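Long-range contact in L-iditol 2-dehydrogenase (Clostridium scindens, PDB 4OH1), which is a zinc-binding member of the alcohol dehydrogenase family that probably oxidises polyols such as L-iditol with NAD+: residues G78-V83 and V94-V99. Residues are numbered along the deposited sequence; the frame is centred on the assembly and turned at random.
Sequences GVIDKV and VGQKVV
I80 fits into a concave arc formed by V94, Q96 and V98, in an antiparallel strand pair of the GroES-like domain of this zinc-binding, putative dehydrogenase. Strand 75-83 runs into helix 85-89, and the chain then returns through 94-96 to strand 97-100, curling round the I80 side chain. CG2 of I80 sits against the backbone of V94, 3.9 Å from V94 CA. The other branch points along the arc, where I80 CG1 meets V98 CG1 at 3.8 Å, the two side chains crossing at about a right angle. I36 and F92 also touch the buried I80. G78 and V98 form a hydrogen-bonded pair: G78 N donates to V98 O and V98 N to G78 O, at 3.0 and 2.9 Å. V79 and K97 follow as a non-hydrogen-bonded pair. Hydrogen bonding continues past the paired strands into the loop: Q96 O accepts from I80 N, and G95 N reaches I80 O at 3.1 Å with a nearly straight N-H...O angle of 175°. V79 CG1, anti to its own N (chi1 -179°), lies beside the carbonyl of G95, 3.6 Å from G95 C. V94 straddles the bend beyond I80: V94 CG1 rests on I80 O and V94 CG2 lies 3.4 Å from D81 O. At this bend D81 and K82 both face R37 in a classic beta bulge. The Q96 side chain runs alongside I80, and its amide is held by K93 N and G91 O. There I80 CD1 lies against Q96 OE1 at 3.7 Å.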
# COMPACT_ATOMS: atom_id res chain seq x y z
N GLY A 78 14.84 -31.88 1.50
CA GLY A 78 15.28 -33.14 2.04
C GLY A 78 14.91 -33.26 3.49
O GLY A 78 13.91 -32.71 3.93
N VAL A 79 15.75 -33.98 4.24
CA VAL A 79 15.46 -34.32 5.64
C VAL A 79 16.69 -33.93 6.48
O VAL A 79 17.83 -34.11 6.06
CB VAL A 79 15.16 -35.81 5.75
CG1 VAL A 79 14.85 -36.18 7.13
CG2 VAL A 79 13.95 -36.15 4.89
N ILE A 80 16.46 -33.36 7.66
CA ILE A 80 17.53 -33.04 8.56
C ILE A 80 18.27 -34.33 8.99
O ILE A 80 17.65 -35.30 9.42
CB ILE A 80 17.03 -32.30 9.78
CG1 ILE A 80 16.43 -30.95 9.36
CG2 ILE A 80 18.19 -32.08 10.77
CD1 ILE A 80 16.20 -29.94 10.50
N ASP A 81 19.59 -34.29 8.84
CA ASP A 81 20.48 -35.41 9.11
C ASP A 81 21.29 -35.19 10.39
O ASP A 81 21.62 -36.14 11.06
CB ASP A 81 21.46 -35.52 7.97
CG ASP A 81 22.35 -36.71 8.10
OD1 ASP A 81 21.81 -37.83 8.02
OD2 ASP A 81 23.58 -36.54 8.25
N LYS A 82 21.59 -33.94 10.74
CA LYS A 82 22.34 -33.64 11.94
C LYS A 82 22.23 -32.16 12.27
O LYS A 82 22.20 -31.30 11.37
CB LYS A 82 23.79 -33.97 11.72
CG LYS A 82 24.71 -33.54 12.83
CD LYS A 82 26.05 -34.24 12.71
CE LYS A 82 27.06 -33.79 13.80
NZ LYS A 82 28.39 -34.35 13.47
N VAL A 83 22.14 -31.87 13.55
CA VAL A 83 21.81 -30.55 14.08
C VAL A 83 22.90 -30.10 15.09
O VAL A 83 23.21 -30.81 16.00
CB VAL A 83 20.43 -30.64 14.83
CG1 VAL A 83 20.04 -29.29 15.37
CG2 VAL A 83 19.33 -31.09 13.93
N VAL A 94 16.69 -33.97 13.95
CA VAL A 94 16.86 -34.98 12.93
C VAL A 94 15.51 -35.65 12.57
O VAL A 94 14.69 -35.88 13.44
CB VAL A 94 17.86 -36.03 13.32
CG1 VAL A 94 17.83 -37.26 12.35
CG2 VAL A 94 19.30 -35.48 13.45
N GLY A 95 15.30 -35.93 11.27
CA GLY A 95 14.05 -36.48 10.75
C GLY A 95 13.09 -35.43 10.19
O GLY A 95 12.12 -35.78 9.52
N GLN A 96 13.27 -34.15 10.50
CA GLN A 96 12.32 -33.14 9.97
C GLN A 96 12.53 -32.94 8.49
O GLN A 96 13.64 -32.75 8.06
CB GLN A 96 12.49 -31.80 10.69
CG GLN A 96 11.95 -31.85 12.12
CD GLN A 96 12.36 -30.68 12.98
OE1 GLN A 96 13.11 -29.79 12.60
NE2 GLN A 96 11.87 -30.69 14.17
N LYS A 97 11.45 -33.03 7.71
CA LYS A 97 11.46 -32.58 6.32
C LYS A 97 11.62 -31.04 6.23
O LYS A 97 10.92 -30.31 6.94
CB LYS A 97 10.19 -33.01 5.64
CG LYS A 97 10.09 -34.53 5.44
CD LYS A 97 8.89 -34.90 4.65
CE LYS A 97 8.83 -36.38 4.43
NZ LYS A 97 7.54 -36.63 3.73
N VAL A 98 12.51 -30.58 5.33
CA VAL A 98 12.81 -29.17 5.19
C VAL A 98 13.16 -28.76 3.76
O VAL A 98 13.46 -29.60 2.90
CB VAL A 98 13.99 -28.78 6.08
CG1 VAL A 98 13.68 -29.03 7.56
CG2 VAL A 98 15.25 -29.56 5.68
N VAL A 99 13.17 -27.44 3.54
CA VAL A 99 13.78 -26.82 2.40
C VAL A 99 14.72 -25.80 2.94
O VAL A 99 14.66 -25.40 4.13
CB VAL A 99 12.81 -26.19 1.44
CG1 VAL A 99 11.91 -27.24 0.84
CG2 VAL A 99 11.98 -25.09 2.11